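PDB 6R7V: mirolysin from Tannerella forsythia, which is a zinc-dependent metallopeptidase of the metzincin pappalysin family, whose zymogen is held latent by a cysteine switch. Local coordinates for residues T44-V49 and Y303-T308; Q72-D77 and I101-A106. The protein carries 1 engineered substitution. All blocks are in the same frame, centred on the assembly; numbering follows the deposited sequence.

Contact 1 (T44-V49 and Y303-T308)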
ATOM      1  N   THR A  44       3.171 -14.354 -12.684  1.00 16.15           N
ATOM      2  CA  THR A  44       3.702 -13.522 -11.633  1.00 15.95           C
ATOM      3  C   THR A  44       3.906 -12.100 -12.124  1.00 18.33           C
ATOM      4  O   THR A  44       4.424 -11.883 -13.232  1.00 18.93           O
ATOM      5  CB  THR A  44       5.015 -14.093 -11.091  1.00 20.61           C
ATOM      6  OG1 THR A  44       4.812 -15.436 -10.653  1.00 18.82           O
ATOM      7  CG2 THR A  44       5.522 -13.295  -9.904  1.00 18.82           C
ATOM      8  N   ILE A  45       3.434 -11.125 -11.326  1.00 14.75           N
ATOM      9  CA  ILE A  45       3.586  -9.707 -11.613  1.00 13.62           C
ATOM     10  C   ILE A  45       4.814  -9.253 -10.851  1.00 16.62           C
ATOM     11  O   ILE A  45       4.911  -9.521  -9.652  1.00 16.77           O
ATOM     12  CB  ILE A  45       2.304  -8.951 -11.188  1.00 16.05           C
ATOM     13  CG1 ILE A  45       1.134  -9.344 -12.100  1.00 17.01           C
ATOM     14  CG2 ILE A  45       2.550  -7.436 -11.172  1.00 19.11           C
ATOM     15  CD1 ILE A  45      -0.239  -8.917 -11.557  1.00 17.85           C
ATOM     16  N   LEU A  46       5.769  -8.620 -11.546  1.00 16.68           N
ATOM     17  CA  LEU A  46       6.994  -8.146 -10.910  1.00 16.53           C
ATOM     18  C   LEU A  46       6.982  -6.623 -10.843  1.00 18.47           C
ATOM     19  O   LEU A  46       6.771  -5.955 -11.854  1.00 18.34           O
ATOM     20  CB  LEU A  46       8.214  -8.649 -11.715  1.00 17.19           C
ATOM     21  CG  LEU A  46       9.594  -8.144 -11.279  1.00 21.13           C
ATOM     22  CD1 LEU A  46       9.892  -8.491  -9.828  1.00 21.43           C
ATOM     23  CD2 LEU A  46      10.672  -8.750 -12.189  1.00 21.18           C
ATOM     24  N   ILE A  47       7.288  -6.099  -9.665  1.00 16.19           N
ATOM     25  CA  ILE A  47       7.312  -4.669  -9.425  1.00 15.07           C
ATOM     26  C   ILE A  47       8.724  -4.209  -9.112  1.00 15.95           C
ATOM     27  O   ILE A  47       9.201  -4.492  -8.013  1.00 15.28           O
ATOM     28  CB  ILE A  47       6.393  -4.307  -8.226  1.00 17.56           C
ATOM     29  CG1 ILE A  47       4.954  -4.852  -8.354  1.00 20.71           C
ATOM     30  CG2 ILE A  47       6.396  -2.771  -7.962  1.00 17.64           C
ATOM     31  CD1 ILE A  47       4.163  -4.337  -9.373  1.00 24.43           C
ATOM     32  N   PRO A  48       9.384  -3.440 -10.011  1.00 15.04           N
ATOM     33  CA  PRO A  48      10.684  -2.812  -9.667  1.00 14.78           C
ATOM     34  C   PRO A  48      10.457  -1.707  -8.663  1.00 15.90           C
ATOM     35  O   PRO A  48       9.533  -0.906  -8.826  1.00 15.93           O
ATOM     36  CB  PRO A  48      11.156  -2.206 -11.014  1.00 15.47           C
ATOM     37  CG  PRO A  48      10.296  -2.878 -12.086  1.00 17.67           C
ATOM     38  CD  PRO A  48       8.960  -3.075 -11.378  1.00 15.56           C
ATOM     39  N   VAL A  49      11.273  -1.654  -7.604  1.00 13.40           N
ATOM     40  CA  VAL A  49      11.092  -0.694  -6.537  1.00 12.66           C
ATOM     41  C   VAL A  49      12.305   0.194  -6.403  1.00 15.55           C
ATOM     42  O   VAL A  49      13.440  -0.267  -6.463  1.00 16.33           O
ATOM     43  CB  VAL A  49      10.851  -1.452  -5.190  1.00 14.94           C
ATOM     44  CG1 VAL A  49      10.745  -0.486  -3.998  1.00 15.02           C
ATOM     45  CG2 VAL A  49       9.596  -2.332  -5.268  1.00 15.93           C
ATOM     46  N   TYR A 303       9.094  -3.735 -18.879  1.00 28.70           N
ATOM     47  CA  TYR A 303      10.523  -3.671 -18.635  1.00 30.25           C
ATOM     48  C   TYR A 303      10.902  -4.096 -17.211  1.00 27.54           C
ATOM     49  O   TYR A 303      12.047  -3.880 -16.828  1.00 26.63           O
ATOM     50  CB  TYR A 303      11.030  -2.240 -18.933  1.00 34.94           C
ATOM     51  CG  TYR A 303      10.571  -1.732 -20.281  1.00 39.85           C
ATOM     52  CD1 TYR A 303      11.140  -2.209 -21.459  1.00 42.22           C
ATOM     53  CD2 TYR A 303       9.508  -0.836 -20.384  1.00 42.22           C
ATOM     54  CE1 TYR A 303      10.686  -1.785 -22.707  1.00 43.75           C
ATOM     55  CE2 TYR A 303       9.054  -0.391 -21.629  1.00 43.58           C
ATOM     56  CZ  TYR A 303       9.645  -0.870 -22.788  1.00 52.13           C
ATOM     57  OH  TYR A 303       9.175  -0.475 -24.023  1.00 52.78           O
ATOM     58  N   ALA A 304       9.996  -4.769 -16.444  1.00 23.61           N
ATOM     59  CA  ALA A 304      10.340  -5.125 -15.063  1.00 22.31           C
ATOM     60  C   ALA A 304      11.580  -6.002 -14.936  1.00 24.40           C
ATOM     61  O   ALA A 304      12.399  -5.746 -14.054  1.00 22.52           O
ATOM     62  CB  ALA A 304       9.174  -5.803 -14.365  1.00 22.38           C
ATOM     63  N   ASN A 305      11.740  -7.009 -15.816  1.00 22.41           N
ATOM     64  CA  ASN A 305      12.896  -7.903 -15.751  1.00 24.12           C
ATOM     65  C   ASN A 305      14.180  -7.143 -16.014  1.00 27.79           C
ATOM     66  O   ASN A 305      15.137  -7.334 -15.274  1.00 28.18           O
ATOM     67  CB  ASN A 305      12.770  -9.065 -16.723  1.00 27.99           C
ATOM     68  CG  ASN A 305      11.812 -10.136 -16.278  1.00 50.39           C
ATOM     69  OD1 ASN A 305      11.048 -10.679 -17.082  1.00 51.73           O
ATOM     70  ND2 ASN A 305      11.848 -10.493 -14.998  1.00 38.72           N
ATOM     71  N   GLU A 306      14.197  -6.289 -17.062  1.00 25.09           N
ATOM     72  CA  GLU A 306      15.337  -5.462 -17.461  0.52 24.66           C
ATOM     73  C   GLU A 306      15.802  -4.566 -16.310  1.00 25.66           C
ATOM     74  O   GLU A 306      16.987  -4.387 -16.077  1.00 28.01           O
ATOM     75  CB  GLU A 306      14.931  -4.576 -18.656  0.52 26.48           C
ATOM     76  CG  GLU A 306      14.652  -5.352 -19.939  0.52 38.43           C
ATOM     77  CD  GLU A 306      13.212  -5.752 -20.223  0.52 54.76           C
ATOM     78  OE1 GLU A 306      12.526  -6.268 -19.309  0.52 37.63           O
ATOM     79  OE2 GLU A 306      12.776  -5.568 -21.382  0.52 49.76           O
ATOM     80  N   LEU A 307      14.848  -3.974 -15.609  1.00 19.90           N
ATOM     81  CA  LEU A 307      15.186  -3.021 -14.561  1.00 18.81           C
ATOM     82  C   LEU A 307      15.579  -3.648 -13.226  1.00 21.21           C
ATOM     83  O   LEU A 307      16.156  -2.927 -12.405  1.00 19.96           O
ATOM     84  CB  LEU A 307      14.020  -2.048 -14.333  1.00 18.61           C
ATOM     85  CG  LEU A 307      13.639  -1.202 -15.581  1.00 23.35           C
ATOM     86  CD1 LEU A 307      12.417  -0.372 -15.290  1.00 24.30           C
ATOM     87  CD2 LEU A 307      14.808  -0.325 -16.066  1.00 24.27           C
ATOM     88  N   THR A 308      15.325  -4.948 -13.018  1.00 18.60           N
ATOM     89  CA  THR A 308      15.634  -5.584 -11.737  1.00 19.29           C
ATOM     90  C   THR A 308      16.844  -6.534 -11.844  1.00 23.69           C
ATOM     91  O   THR A 308      17.192  -7.197 -10.871  1.00 23.12           O
ATOM     92  CB  THR A 308      14.401  -6.248 -11.126  1.00 19.51           C
ATOM     93  OG1 THR A 308      13.768  -7.117 -12.065  1.00 21.73           O
ATOM     94  CG2 THR A 308      13.387  -5.226 -10.656  1.00 20.62           C
TER
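Pro48, in strand 45-55, and Ala304, at the start of the single helical turn 304-307, bring the two backbones closest, with their CA atoms 5.9 Å apart. The strand offers alternate residues: Leu46 and Pro48 face the turn, while Ile45, Ile47 and Val49 point away from it. Ala304 CB fits between the two. It lies 3.9 Å from Leu46 CG and equally far from the ring atom CG of Pro48. The proline ring reaches the helix backbone too, with its CG 3.7 Å from Ala304 CA. Thr308, just past the helical turn, packs on the same face of the proline, nearer its CA and CB: its methyl CG2 is 3.8 Å from Pro48 CB. Leu307 CB adds a looser touch on the same CB. Leu46 sends one branch further along the turn. Its CG stands anti to the backbone N (chi1 174°), and CD2 then comes within 3.5 Å of both Thr308 OG1 and Asn305 ND2. The Asn305 side chain starts away from the strand and turns back to meet this methyl at the margin. Thr308 has its own polar group settled within the turn. OG1 donates to Ala304 O at 2.8 Å, approaching tilted from the carbonyl plane. With chi1 at 52°, OG1 sits between the backbone N and the carbonyl carbon, and CG2 is left facing the proline. Leu46 O lies 3.5 Å from Ala304 CB, but its hydrogen bond comes from Gln301 NE2, in the preceding helix 299-302. The chemistry is apolar packing of the turn on the sheet: Thr308 OG1 and Leu46 O are satisfied separately, by Ala304 O and Gln301, which leaves the interface mainly to carbon contacts.

Contact 2 (Q72-D77 and I101-A106)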
ATOM      1  N   GLN A  72      11.560  -7.797   1.807  1.00 14.29           N
ATOM      2  CA  GLN A  72      11.278  -9.186   2.221  1.00 14.14           C
ATOM      3  C   GLN A  72       9.829  -9.328   2.711  1.00 14.73           C
ATOM      4  O   GLN A  72       9.114 -10.249   2.293  1.00 15.50           O
ATOM      5  CB  GLN A  72      12.238  -9.602   3.329  1.00 15.72           C
ATOM      6  CG  GLN A  72      12.076 -11.062   3.734  1.00 24.66           C
ATOM      7  CD  GLN A  72      12.979 -11.463   4.880  1.00 47.48           C
ATOM      8  OE1 GLN A  72      13.442 -10.636   5.680  1.00 39.83           O
ATOM      9  NE2 GLN A  72      13.234 -12.755   4.987  1.00 45.13           N
ATOM     10  N   VAL A  73       9.383  -8.385   3.554  1.00 14.01           N
ATOM     11  CA  VAL A  73       8.013  -8.429   4.072  1.00 13.00           C
ATOM     12  C   VAL A  73       6.996  -8.292   2.929  1.00 14.14           C
ATOM     13  O   VAL A  73       6.004  -9.039   2.903  1.00 14.08           O
ATOM     14  CB  VAL A  73       7.809  -7.316   5.127  1.00 14.02           C
ATOM     15  CG1 VAL A  73       6.318  -7.143   5.471  1.00 14.39           C
ATOM     16  CG2 VAL A  73       8.595  -7.609   6.411  1.00 14.70           C
ATOM     17  N   LEU A  74       7.225  -7.381   1.967  1.00 13.11           N
ATOM     18  CA  LEU A  74       6.273  -7.267   0.861  1.00 13.09           C
ATOM     19  C   LEU A  74       6.186  -8.567   0.080  1.00 13.38           C
ATOM     20  O   LEU A  74       5.100  -9.012  -0.246  1.00 14.05           O
ATOM     21  CB  LEU A  74       6.625  -6.125  -0.088  1.00 13.07           C
ATOM     22  CG  LEU A  74       6.605  -4.702   0.522  1.00 14.32           C
ATOM     23  CD1 LEU A  74       7.076  -3.682  -0.504  1.00 16.37           C
ATOM     24  CD2 LEU A  74       5.167  -4.294   0.933  1.00 13.97           C
ATOM     25  N   ASN A  75       7.325  -9.206  -0.153  1.00 14.06           N
ATOM     26  CA  ASN A  75       7.331 -10.477  -0.882  1.00 14.89           C
ATOM     27  C   ASN A  75       6.669 -11.590  -0.089  1.00 19.02           C
ATOM     28  O   ASN A  75       6.049 -12.455  -0.703  1.00 19.93           O
ATOM     29  CB  ASN A  75       8.740 -10.850  -1.279  1.00 15.04           C
ATOM     30  CG  ASN A  75       9.169 -10.059  -2.507  1.00 16.86           C
ATOM     31  OD1 ASN A  75       8.445 -10.049  -3.490  1.00 19.83           O
ATOM     32  ND2 ASN A  75      10.308  -9.393  -2.481  1.00 17.70           N
ATOM     33  N   GLU A  76       6.720 -11.544   1.233  1.00 14.06           N
ATOM     34  CA  GLU A  76       5.991 -12.522   2.032  1.00 12.96           C
ATOM     35  C   GLU A  76       4.504 -12.268   1.978  1.00 13.96           C
ATOM     36  O   GLU A  76       3.716 -13.171   1.635  1.00 13.91           O
ATOM     37  CB  GLU A  76       6.418 -12.448   3.510  1.00 14.67           C
ATOM     38  CG  GLU A  76       7.827 -12.963   3.755  1.00 16.02           C
ATOM     39  CD  GLU A  76       8.274 -12.880   5.208  1.00 21.22           C
ATOM     40  OE1 GLU A  76       7.454 -12.546   6.094  1.00 21.34           O
ATOM     41  OE2 GLU A  76       9.472 -13.132   5.453  1.00 20.89           O
ATOM     42  N   ASP A  77       4.089 -11.011   2.268  1.00 12.93           N
ATOM     43  CA  ASP A  77       2.650 -10.748   2.382  1.00 12.29           C
ATOM     44  C   ASP A  77       1.909 -10.860   1.068  1.00 12.91           C
ATOM     45  O   ASP A  77       0.739 -11.283   1.088  1.00 13.80           O
ATOM     46  CB  ASP A  77       2.457  -9.361   2.996  1.00 13.36           C
ATOM     47  CG  ASP A  77       2.971  -9.252   4.440  1.00 14.22           C
ATOM     48  OD1 ASP A  77       3.290 -10.310   5.047  1.00 14.45           O
ATOM     49  OD2 ASP A  77       3.006  -8.124   4.976  1.00 13.98           O
ATOM     50  N   ILE A 101       2.405 -11.441  -6.604  1.00 13.12           N
ATOM     51  CA  ILE A 101       3.089 -10.208  -6.953  1.00 13.24           C
ATOM     52  C   ILE A 101       4.417 -10.233  -6.207  1.00 15.46           C
ATOM     53  O   ILE A 101       4.436 -10.435  -4.987  1.00 15.65           O
ATOM     54  CB  ILE A 101       2.225  -8.973  -6.568  1.00 15.11           C
ATOM     55  CG1 ILE A 101       0.915  -8.952  -7.357  1.00 14.78           C
ATOM     56  CG2 ILE A 101       3.011  -7.675  -6.818  1.00 16.69           C
ATOM     57  CD1 ILE A 101      -0.100  -7.833  -6.920  1.00 17.01           C
ATOM     58  N   GLU A 102       5.510  -9.996  -6.942  1.00 14.73           N
ATOM     59  CA  GLU A 102       6.881  -9.902  -6.429  1.00 16.63           C
ATOM     60  C   GLU A 102       7.399  -8.491  -6.482  1.00 14.98           C
ATOM     61  O   GLU A 102       7.079  -7.768  -7.424  1.00 15.94           O
ATOM     62  CB  GLU A 102       7.845 -10.720  -7.321  1.00 19.70           C
ATOM     63  CG  GLU A 102       7.844 -12.208  -7.183  1.00 30.58           C
ATOM     64  CD  GLU A 102       8.700 -12.883  -8.245  1.00 25.19           C
ATOM     65  OE1 GLU A 102       9.394 -12.200  -9.032  1.00 34.64           O
ATOM     66  OE2 GLU A 102       8.598 -14.113  -8.336  1.00 29.43           O
ATOM     67  N   PHE A 103       8.324  -8.160  -5.585  1.00 14.06           N
ATOM     68  CA  PHE A 103       8.942  -6.842  -5.495  1.00 13.89           C
ATOM     69  C   PHE A 103      10.427  -7.017  -5.522  1.00 17.30           C
ATOM     70  O   PHE A 103      10.954  -7.909  -4.857  1.00 16.59           O
ATOM     71  CB  PHE A 103       8.532  -6.135  -4.196  1.00 13.94           C
ATOM     72  CG  PHE A 103       7.051  -5.889  -4.076  1.00 14.81           C
ATOM     73  CD1 PHE A 103       6.194  -6.895  -3.630  1.00 14.96           C
ATOM     74  CD2 PHE A 103       6.499  -4.664  -4.445  1.00 14.53           C
ATOM     75  CE1 PHE A 103       4.820  -6.671  -3.526  1.00 15.66           C
ATOM     76  CE2 PHE A 103       5.116  -4.454  -4.379  1.00 16.39           C
ATOM     77  CZ  PHE A 103       4.283  -5.462  -3.909  1.00 15.47           C
ATOM     78  N   LYS A 104      11.117  -6.207  -6.333  1.00 14.33           N
ATOM     79  CA  LYS A 104      12.578  -6.275  -6.355  1.00 14.59           C
ATOM     80  C   LYS A 104      13.124  -4.887  -6.435  1.00 16.11           C
ATOM     81  O   LYS A 104      12.647  -4.079  -7.239  1.00 15.43           O
ATOM     82  CB  LYS A 104      13.122  -7.094  -7.543  1.00 16.93           C
ATOM     83  CG  LYS A 104      12.838  -8.583  -7.518  1.00 22.52           C
ATOM     84  CD  LYS A 104      13.475  -9.268  -8.743  1.00 27.09           C
ATOM     85  CE  LYS A 104      12.862 -10.622  -8.944  1.00 30.86           C
ATOM     86  NZ  LYS A 104      13.509 -11.371 -10.047  1.00 34.10           N
ATOM     87  N   LEU A 105      14.201  -4.617  -5.682  1.00 15.20           N
ATOM     88  CA  LEU A 105      14.823  -3.319  -5.811  1.00 15.73           C
ATOM     89  C   LEU A 105      15.422  -3.166  -7.208  1.00 17.03           C
ATOM     90  O   LEU A 105      16.046  -4.099  -7.732  1.00 17.24           O
ATOM     91  CB  LEU A 105      15.930  -3.162  -4.771  1.00 15.98           C
ATOM     92  CG  LEU A 105      15.452  -3.026  -3.310  1.00 18.14           C
ATOM     93  CD1 LEU A 105      16.666  -3.072  -2.350  1.00 20.06           C
ATOM     94  CD2 LEU A 105      14.731  -1.676  -3.099  1.00 19.55           C
ATOM     95  N   ALA A 106      15.228  -1.996  -7.807  1.00 16.67           N
ATOM     96  CA  ALA A 106      15.769  -1.699  -9.125  1.00 16.82           C
ATOM     97  C   ALA A 106      17.280  -1.822  -9.153  1.00 18.29           C
ATOM     98  O   ALA A 106      17.952  -1.529  -8.173  1.00 16.92           O
ATOM     99  CB  ALA A 106      15.379  -0.279  -9.521  1.00 19.44           C
TER
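The Phe103 ring carries Leu74 over one face and has Asn75 OD1 at its edge, near the ring plane. The setting is a beta-alpha-beta crossover: strand 45-55, helix 64-77 and strand 101-105 follow in order, and the two strands are parallel neighbours in the sheet. Leu74 CB makes a CH-pi contact, 4.0 Å from the ring centroid and 27° off the normal. Its CD1 sits over the same ring, offset toward the rim. Phe78 meets the ring edge-to-face, and Val209 of helix 203-212, the helix that carries zinc ligands His207 and His211, also touches Phe103. The helix segment runs nearly antiparallel to the strand, at 168°, with the axes 7.4 Å apart. Polar contact comes from the Asn75 amide, which grips one strand residue by both backbone groups. OD1 accepts from Phe103 N at 2.8 Å, and ND2 donates to Phe103 O at 2.9 Å. The second bond is nearly straight, 174° at the hydrogen, and the carbonyl oxygen lies in the amide plane. In effect the amide stands where a further strand would pair, on the backbone edge of Phe103 turned away from strand 45-55, with which Glu102 and Lys104 pair. Two bonds to one residue fix the rotation of the amide and tell its oxygen from its nitrogen. Asn75 CG is anti to the carbonyl carbon, which swings the amide from the helix side over to the strand. Around OD1 the packing is close: Glu102 CA is 3.3 Å away. Ile101 O is buried here without a hydrogen-bond partner, and its nearest atom on the helix segment is another acceptor, Asn75 OD1, at 4.3 Å.

How the contacts relate
The centres of contacts 1 and 2 lie 11 Å apart, and the two share one sheet. Strands 45-55 and 101-105 join them directly through probable hydrogen bonds, Ile47 N to Glu102 O and Val49 N to Lys104 O, both 2.8 Å. The C-terminal turn of contact 1 lies on one face, and the helix of contact 2 lies toward the other. Lys104 follows this alternation: its CB is 3.6 Å from Thr308 CG2, while Phe103 next to it faces helix 72-77. Contact 2 leads toward the zinc site: the Leu74 side chain is about 13 Å from the zinc ion and touches Val209 and Thr206 of helix 203-212.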